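Local coordinates for protein C-type lectin domain family 4, member b1 (Mus musculus, PDB 6LKR) that binds calcium and probably carbohydrate as a C-type lectin receptor of the immune system and may modulate dendritic-cell differentiation or maturation, at residues E33-M38 and S127-K132; D99-V104 and W116-C121. One frame throughout, in Å; residues are numbered along the deposited sequence.

In the fold
The two contacts sit at different ends of one C-type lectin domain, their centres about 19 Å apart and their nearest atoms about 8 Å apart. Along the chain, contact 1 embraces contact 2: 33-38 comes first, then 99-104 and 116-121, and 127-132 last. Contact 1 ties helix 28-37 to the C-terminal strand 126-132 by a disulfide; contact 2 is the base of the hairpin 103-109/113-119, with a second disulfide and the calcium site. All the strands belong to one mixed sheet, in which strand 64-70 pairs with both 126-132 and 103-109. One disulfide thus closes the body of the domain, while the other lies in its calcium-binding half.

Contact 1 (E33-M38 and S127-K132); sequences ENCSRM and SVCQMK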
ATOM      1  N   GLU A  33     -18.112  -5.537   1.243  1.00 24.42           N
ATOM      2  CA  GLU A  33     -19.188  -4.561   1.569  1.00 26.01           C
ATOM      3  C   GLU A  33     -19.235  -4.355   3.089  1.00 27.70           C
ATOM      4  O   GLU A  33     -19.286  -3.192   3.521  1.00 31.50           O
ATOM      5  CB  GLU A  33     -20.534  -5.041   1.027  1.00 27.52           C
ATOM      6  CG  GLU A  33     -21.681  -4.087   1.318  1.00 36.12           C
ATOM      7  CD  GLU A  33     -23.020  -4.572   0.791  1.00 56.12           C
ATOM      8  OE1 GLU A  33     -23.473  -5.666   1.216  1.00 55.96           O
ATOM      9  OE2 GLU A  33     -23.600  -3.865  -0.050  1.00 65.53           O
ATOM     10  N   ASN A  34     -19.193  -5.435   3.871  1.00 26.96           N
ATOM     11  CA  ASN A  34     -19.210  -5.359   5.358  1.00 29.67           C
ATOM     12  C   ASN A  34     -17.999  -4.555   5.843  1.00 26.87           C
ATOM     13  O   ASN A  34     -18.196  -3.646   6.677  1.00 28.84           O
ATOM     14  CB  ASN A  34     -19.260  -6.736   6.017  1.00 30.18           C
ATOM     15  CG  ASN A  34     -19.276  -6.660   7.531  1.00 41.15           C
ATOM     16  OD1 ASN A  34     -20.135  -5.991   8.114  1.00 35.30           O
ATOM     17  ND2 ASN A  34     -18.316  -7.312   8.173  1.00 36.33           N
ATOM     18  N   CYS A  35     -16.795  -4.847   5.344  1.00 24.66           N
ATOM     19  CA  CYS A  35     -15.584  -4.069   5.705  1.00 22.43           C
ATOM     20  C   CYS A  35     -15.830  -2.592   5.363  1.00 24.00           C
ATOM     21  O   CYS A  35     -15.585  -1.757   6.233  1.00 26.62           O
ATOM     22  CB  CYS A  35     -14.313  -4.595   5.037  1.00 24.70           C
ATOM     23  SG  CYS A  35     -13.802  -6.262   5.540  1.00 28.03           S
ATOM     24  N   SER A  36     -16.367  -2.264   4.177  1.00 25.02           N
ATOM     25  CA  SER A  36     -16.568  -0.854   3.736  0.52 25.71           C
ATOM     26  C   SER A  36     -17.543  -0.138   4.676  1.00 22.90           C
ATOM     27  O   SER A  36     -17.353   1.059   4.912  1.00 26.92           O
ATOM     28  CB  SER A  36     -17.038  -0.767   2.308  0.52 30.29           C
ATOM     29  OG  SER A  36     -16.306  -1.661   1.488  0.52 35.01           O
ATOM     30  N   ARG A  37     -18.548  -0.857   5.194  0.54 25.57           N
ATOM     31  CA  ARG A  37     -19.572  -0.295   6.122  0.54 28.64           C
ATOM     32  C   ARG A  37     -18.913   0.120   7.447  0.54 30.49           C
ATOM     33  O   ARG A  37     -19.510   0.954   8.156  0.54 27.15           O
ATOM     34  CB  ARG A  37     -20.700  -1.293   6.408  0.54 32.06           C
ATOM     35  CG  ARG A  37     -21.436  -1.815   5.182  0.54 37.70           C
ATOM     36  CD  ARG A  37     -22.005  -0.758   4.250  0.54 42.70           C
ATOM     37  NE  ARG A  37     -21.173   0.429   4.115  0.54 43.46           N
ATOM     38  CZ  ARG A  37     -21.138   1.204   3.035  0.54 43.65           C
ATOM     39  NH1 ARG A  37     -20.357   2.270   3.016  0.54 36.05           N
ATOM     40  NH2 ARG A  37     -21.873   0.906   1.980  0.54 46.12           N
ATOM     41  N   MET A  38     -17.733  -0.435   7.766  1.00 31.85           N
ATOM     42  CA  MET A  38     -16.947  -0.078   8.984  1.00 30.65           C
ATOM     43  C   MET A  38     -15.881   0.978   8.669  1.00 28.17           C
ATOM     44  O   MET A  38     -15.136   1.348   9.597  1.00 31.39           O
ATOM     45  CB  MET A  38     -16.278  -1.322   9.562  1.00 30.95           C
ATOM     46  CG  MET A  38     -17.288  -2.266  10.135  1.00 33.07           C
ATOM     47  SD  MET A  38     -16.550  -3.652  11.003  1.00 38.27           S
ATOM     48  CE  MET A  38     -15.815  -4.527   9.626  1.00 30.84           C
ATOM     49  N   SER A 127     -13.886 -13.645   6.959  1.00 27.11           N
ATOM     50  CA  SER A 127     -13.105 -12.536   6.374  1.00 28.22           C
ATOM     51  C   SER A 127     -12.339 -11.825   7.477  1.00 29.29           C
ATOM     52  O   SER A 127     -12.597 -12.107   8.659  1.00 28.53           O
ATOM     53  CB  SER A 127     -14.010 -11.598   5.613  1.00 29.14           C
ATOM     54  OG  SER A 127     -15.100 -11.186   6.422  1.00 30.32           O
ATOM     55  N   VAL A 128     -11.419 -10.955   7.071  1.00 27.00           N
ATOM     56  CA  VAL A 128     -10.628 -10.069   7.977  0.53 27.18           C
ATOM     57  C   VAL A 128     -10.574  -8.681   7.334  1.00 26.21           C
ATOM     58  O   VAL A 128     -10.300  -8.618   6.117  1.00 27.18           O
ATOM     59  CB  VAL A 128      -9.204 -10.602   8.232  0.53 26.78           C
ATOM     60  CG1 VAL A 128      -8.689 -10.157   9.592  0.53 26.16           C
ATOM     61  CG2 VAL A 128      -9.106 -12.111   8.097  0.53 21.91           C
ATOM     62  N   CYS A 129     -10.845  -7.642   8.110  1.00 23.53           N
ATOM     63  CA  CYS A 129     -10.887  -6.234   7.655  1.00 24.81           C
ATOM     64  C   CYS A 129      -9.696  -5.486   8.237  1.00 25.57           C
ATOM     65  O   CYS A 129      -9.189  -5.876   9.314  1.00 26.69           O
ATOM     66  CB  CYS A 129     -12.163  -5.521   8.084  1.00 25.21           C
ATOM     67  SG  CYS A 129     -13.702  -6.347   7.598  1.00 29.82           S
ATOM     68  N   GLN A 130      -9.294  -4.420   7.562  1.00 23.28           N
ATOM     69  CA  GLN A 130      -8.236  -3.518   8.055  1.00 23.63           C
ATOM     70  C   GLN A 130      -8.653  -2.089   7.735  1.00 24.45           C
ATOM     71  O   GLN A 130      -9.364  -1.877   6.730  1.00 25.32           O
ATOM     72  CB  GLN A 130      -6.873  -3.891   7.458  1.00 26.43           C
ATOM     73  CG  GLN A 130      -6.573  -3.254   6.118  1.00 24.64           C
ATOM     74  CD  GLN A 130      -5.186  -3.593   5.621  1.00 25.75           C
ATOM     75  OE1 GLN A 130      -4.792  -4.751   5.594  1.00 24.69           O
ATOM     76  NE2 GLN A 130      -4.439  -2.575   5.225  1.00 25.92           N
ATOM     77  N   MET A 131      -8.216  -1.159   8.576  1.00 26.77           N
ATOM     78  CA  MET A 131      -8.298   0.294   8.301  1.00 29.84           C
ATOM     79  C   MET A 131      -7.017   0.946   8.817  1.00 31.45           C
ATOM     80  O   MET A 131      -6.306   0.307   9.612  1.00 28.72           O
ATOM     81  CB  MET A 131      -9.514   0.904   9.000  1.00 30.48           C
ATOM     82  CG  MET A 131      -9.497   0.736  10.499  1.00 34.88           C
ATOM     83  SD  MET A 131     -10.793   1.716  11.316  1.00 43.73           S
ATOM     84  CE  MET A 131     -12.257   1.009  10.581  1.00 29.85           C
ATOM     85  N   LYS A 132      -6.741   2.166   8.373  1.00 28.65           N
ATOM     86  CA  LYS A 132      -5.634   2.994   8.906  1.00 35.74           C
ATOM     87  C   LYS A 132      -5.955   3.353  10.360  1.00 37.25           C
ATOM     88  O   LYS A 132      -7.145   3.540  10.671  1.00 37.45           O
ATOM     89  CB  LYS A 132      -5.425   4.217   8.012  1.00 42.49           C
ATOM     90  CG  LYS A 132      -4.892   3.884   6.624  1.00 47.55           C
ATOM     91  CD  LYS A 132      -5.137   4.972   5.603  1.00 59.55           C
ATOM     92  CE  LYS A 132      -4.862   4.524   4.184  1.00 65.82           C
ATOM     93  NZ  LYS A 132      -3.462   4.805   3.784  1.00 66.25           N
TER
HETATM   94  O   HOH W   1     -16.395  -8.645   6.234  1.00 28.71           O
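C35 and C129 mark the closest backbone approach, with 5.5 Å between their CA atoms; farther along, at M38 and M131, the CA atoms are 8.7 Å apart. Here the C-terminal part of helix 28-37 lies beside a strand, and M38 N bonds to C35 O. The C35–C129 disulfide spans the gap with SG to SG at 2.1 Å and a left-handed C-S-S-C torsion of -77°. Both sulfurs stand anti to their own carbonyl carbons (chi1 -65° at C35, -54° at C129), which aims each CB-SG bond at the other segment. M38, following the helical residues, closes over the bridge: its chain runs extended to SD and then bends, bringing the CE methyl to 3.4 Å from C129 SG. M131 reaches back the other way, its own CE coming 3.1 Å from the carbonyl oxygen of M38. On the S127 side, a water spans the two segments, accepting from N34 ND2 and hydrogen-bonded to S127 OG. This is the disulfide that in the C-type lectin fold joins the first helix to the last strand. Strand 126-132 is flanked by 15-18 and 41-42: C129 makes a backbone hydrogen bond with L18 of 15-18, and Q130 one with H41 of 41-42. C35 packs on L42, and M38 on L18 and W9.

Contact 2 (D99-V104 and W116-C121); sequences DNEKCV and WNDISC. With CA (calcium ion), chain D.
E101 leans across D118 and I119 to put its carboxylate on the calcium ion. Its CB lies 3.6 Å from both I119 C and D118 OD2, and CG still rides over the I119 backbone. With chi1 at -64° and the chain extended from CG onward, CD arrives beside the D118 carbonyl. There OE2 binds the calcium at 2.5 Å and comes within 2.8 Å of D118 O, a closeness the shared metal would offset. OE1 does not join the metal directly: it accepts from a calcium-bound water at 2.8 Å and from a second water that in turn takes the N-H of S120. D118 holds the ion twice, through its main-chain O and through OD1 at 2.3 Å, its chi1 of 62° turning the carboxylate back so that both oxygens reach it. W116, N117 and D118 form the WND motif of C-type lectins, and with E95 and S97, from the EPS sequence in the long loop, N117, D118 and E101 make up the protein part of the calcium site. D118 OD2 is held by R74, which also bonds E101 O. Behind the site the strands pair antiparallel: C103 and I119 exchange two hydrogen bonds, I119 N to C103 O being the shorter at 2.8 Å, and V104 faces D118 as a non-hydrogen-bonded pair. V104 CG1 meets W116 CB at 3.8 Å. C103 is also bound to C121, just past the end of the partner strand, by a disulfide with a right-handed C-S-S-C torsion of 100°, and K102 CB rests against C121 SG.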
ATOM      1  N   ASP A  99      -7.963 -20.037 -13.503  1.00 32.64           N
ATOM      2  CA  ASP A  99      -8.395 -18.710 -14.004  1.00 34.81           C
ATOM      3  C   ASP A  99      -9.886 -18.485 -13.724  1.00 32.62           C
ATOM      4  O   ASP A  99     -10.289 -17.330 -13.805  1.00 33.22           O
ATOM      5  CB  ASP A  99      -8.082 -18.503 -15.482  1.00 33.89           C
ATOM      6  CG  ASP A  99      -7.984 -17.032 -15.837  1.00 33.17           C
ATOM      7  OD1 ASP A  99      -7.355 -16.287 -15.057  1.00 30.33           O
ATOM      8  OD2 ASP A  99      -8.552 -16.634 -16.882  1.00 34.68           O
ATOM      9  N   ASN A 100     -10.666 -19.520 -13.390  1.00 27.99           N
ATOM     10  CA  ASN A 100     -12.103 -19.335 -13.047  0.51 32.43           C
ATOM     11  C   ASN A 100     -12.247 -18.907 -11.580  1.00 34.91           C
ATOM     12  O   ASN A 100     -13.350 -18.481 -11.215  1.00 38.98           O
ATOM     13  CB  ASN A 100     -12.955 -20.563 -13.377  0.51 33.81           C
ATOM     14  CG  ASN A 100     -13.814 -20.351 -14.606  0.51 39.17           C
ATOM     15  OD1 ASN A 100     -14.206 -19.225 -14.909  0.51 40.15           O
ATOM     16  ND2 ASN A 100     -14.107 -21.423 -15.326  0.51 45.23           N
ATOM     17  N   GLU A 101     -11.178 -18.998 -10.789  1.00 30.67           N
ATOM     18  CA  GLU A 101     -11.176 -18.596  -9.358  1.00 28.54           C
ATOM     19  C   GLU A 101     -10.591 -17.185  -9.255  1.00 30.69           C
ATOM     20  O   GLU A 101      -9.359 -17.041  -9.430  1.00 31.70           O
ATOM     21  CB  GLU A 101     -10.400 -19.618  -8.534  1.00 26.85           C
ATOM     22  CG  GLU A 101     -11.051 -20.986  -8.537  1.00 28.51           C
ATOM     23  CD  GLU A 101     -10.331 -22.033  -7.711  1.00 33.80           C
ATOM     24  OE1 GLU A 101     -11.021 -22.872  -7.120  1.00 37.97           O
ATOM     25  OE2 GLU A 101      -9.086 -22.008  -7.656  1.00 33.01           O
ATOM     26  N   LYS A 102     -11.438 -16.186  -8.986  1.00 27.58           N
ATOM     27  CA  LYS A 102     -11.062 -14.749  -9.108  1.00 25.47           C
ATOM     28  C   LYS A 102     -10.848 -14.088  -7.737  1.00 27.80           C
ATOM     29  O   LYS A 102     -10.353 -12.953  -7.718  1.00 27.14           O
ATOM     30  CB  LYS A 102     -12.124 -14.011  -9.926  1.00 26.97           C
ATOM     31  CG  LYS A 102     -12.277 -14.498 -11.362  1.00 30.66           C
ATOM     32  CD  LYS A 102     -11.010 -14.358 -12.173  1.00 29.95           C
ATOM     33  CE  LYS A 102     -11.223 -14.535 -13.659  1.00 34.77           C
ATOM     34  NZ  LYS A 102      -9.936 -14.725 -14.372  1.00 30.76           N
ATOM     35  N   CYS A 103     -11.177 -14.763  -6.637  1.00 24.44           N
ATOM     36  CA  CYS A 103     -11.048 -14.224  -5.262  1.00 26.03           C
ATOM     37  C   CYS A 103     -10.085 -15.105  -4.472  1.00 26.00           C
ATOM     38  O   CYS A 103      -9.733 -16.203  -4.952  1.00 30.63           O
ATOM     39  CB  CYS A 103     -12.405 -14.112  -4.577  1.00 27.50           C
ATOM     40  SG  CYS A 103     -13.443 -12.828  -5.321  1.00 30.46           S
ATOM     41  N   VAL A 104      -9.616 -14.604  -3.334  1.00 24.68           N
ATOM     42  CA  VAL A 104      -8.464 -15.202  -2.605  1.00 24.03           C
ATOM     43  C   VAL A 104      -8.836 -15.358  -1.137  1.00 24.06           C
ATOM     44  O   VAL A 104      -9.384 -14.410  -0.540  1.00 25.04           O
ATOM     45  CB  VAL A 104      -7.178 -14.378  -2.796  1.00 25.45           C
ATOM     46  CG1 VAL A 104      -5.985 -14.990  -2.076  1.00 23.93           C
ATOM     47  CG2 VAL A 104      -6.861 -14.217  -4.271  1.00 26.14           C
ATOM     48  N   TRP A 116      -2.250 -18.582   0.896  1.00 24.09           N
ATOM     49  CA  TRP A 116      -3.373 -18.081   0.073  1.00 24.76           C
ATOM     50  C   TRP A 116      -3.812 -19.152  -0.931  1.00 24.66           C
ATOM     51  O   TRP A 116      -2.961 -19.924  -1.421  1.00 24.39           O
ATOM     52  CB  TRP A 116      -2.998 -16.811  -0.679  1.00 24.42           C
ATOM     53  CG  TRP A 116      -2.478 -15.676   0.141  1.00 26.34           C
ATOM     54  CD1 TRP A 116      -2.532 -15.487   1.493  1.00 26.51           C
ATOM     55  CD2 TRP A 116      -1.809 -14.532  -0.403  1.00 25.03           C
ATOM     56  NE1 TRP A 116      -1.934 -14.297   1.821  1.00 23.74           N
ATOM     57  CE2 TRP A 116      -1.487 -13.688   0.678  1.00 24.91           C
ATOM     58  CE3 TRP A 116      -1.473 -14.138  -1.703  1.00 26.59           C
ATOM     59  CZ2 TRP A 116      -0.830 -12.475   0.492  1.00 26.92           C
ATOM     60  CZ3 TRP A 116      -0.815 -12.944  -1.882  1.00 27.73           C
ATOM     61  CH2 TRP A 116      -0.506 -12.123  -0.798  1.00 26.73           C
ATOM     62  N   ASN A 117      -5.092 -19.110  -1.275  1.00 25.47           N
ATOM     63  CA  ASN A 117      -5.751 -20.007  -2.250  1.00 23.22           C
ATOM     64  C   ASN A 117      -6.695 -19.145  -3.083  1.00 26.77           C
ATOM     65  O   ASN A 117      -7.486 -18.388  -2.474  1.00 26.94           O
ATOM     66  CB  ASN A 117      -6.483 -21.128  -1.513  1.00 27.38           C
ATOM     67  CG  ASN A 117      -7.278 -22.044  -2.418  1.00 39.87           C
ATOM     68  OD1 ASN A 117      -6.880 -22.318  -3.548  1.00 39.75           O
ATOM     69  ND2 ASN A 117      -8.386 -22.555  -1.910  1.00 37.63           N
ATOM     70  N   ASP A 118      -6.631 -19.250  -4.409  1.00 25.24           N
ATOM     71  CA  ASP A 118      -7.687 -18.671  -5.276  1.00 22.84           C
ATOM     72  C   ASP A 118      -8.917 -19.576  -5.145  1.00 27.00           C
ATOM     73  O   ASP A 118      -8.762 -20.810  -5.093  1.00 26.77           O
ATOM     74  CB  ASP A 118      -7.202 -18.421  -6.705  1.00 23.45           C
ATOM     75  CG  ASP A 118      -6.772 -19.668  -7.464  1.00 31.13           C
ATOM     76  OD1 ASP A 118      -6.408 -20.682  -6.804  1.00 30.58           O
ATOM     77  OD2 ASP A 118      -6.793 -19.610  -8.699  1.00 30.13           O
ATOM     78  N   ILE A 119     -10.095 -18.982  -4.967  1.00 26.85           N
ATOM     79  CA  ILE A 119     -11.384 -19.729  -4.894  1.00 29.16           C
ATOM     80  C   ILE A 119     -12.445 -18.914  -5.622  1.00 26.02           C
ATOM     81  O   ILE A 119     -12.192 -17.740  -5.918  1.00 27.11           O
ATOM     82  CB  ILE A 119     -11.830 -20.035  -3.452  1.00 35.70           C
ATOM     83  CG1 ILE A 119     -12.104 -18.763  -2.647  1.00 35.50           C
ATOM     84  CG2 ILE A 119     -10.842 -20.952  -2.748  1.00 40.48           C
ATOM     85  CD1 ILE A 119     -12.986 -19.022  -1.440  1.00 47.79           C
ATOM     86  N   SER A 120     -13.601 -19.526  -5.858  1.00 31.44           N
ATOM     87  CA  SER A 120     -14.785 -18.847  -6.433  1.00 31.45           C
ATOM     88  C   SER A 120     -15.226 -17.720  -5.490  1.00 29.35           C
ATOM     89  O   SER A 120     -15.344 -17.955  -4.281  1.00 32.98           O
ATOM     90  CB  SER A 120     -15.907 -19.824  -6.689  1.00 35.17           C
ATOM     91  OG  SER A 120     -17.157 -19.154  -6.656  1.00 44.52           O
ATOM     92  N   CYS A 121     -15.493 -16.545  -6.048  1.00 26.82           N
ATOM     93  CA  CYS A 121     -15.946 -15.341  -5.315  1.00 29.75           C
ATOM     94  C   CYS A 121     -17.311 -15.591  -4.658  1.00 33.82           C
ATOM     95  O   CYS A 121     -17.616 -14.906  -3.668  1.00 32.56           O
ATOM     96  CB  CYS A 121     -15.983 -14.162  -6.270  1.00 37.58           C
ATOM     97  SG  CYS A 121     -14.331 -13.755  -6.897  1.00 37.25           S
TER
HETATM   98 CA    CA D 302      -7.405 -22.557  -5.967  1.00 28.17          CA
HETATM   99  O   HOH W   2     -14.407 -16.467  -9.037  1.00 33.40           O
HETATM  100  O   HOH W   3     -13.532 -22.376  -5.878  1.00 31.60           O
HETATM  101  O   HOH W   4      -9.144 -23.895  -5.265  1.00 46.28           O
HETATM  102  O   HOH W   5      -7.116 -25.057  -5.202  1.00 40.42           O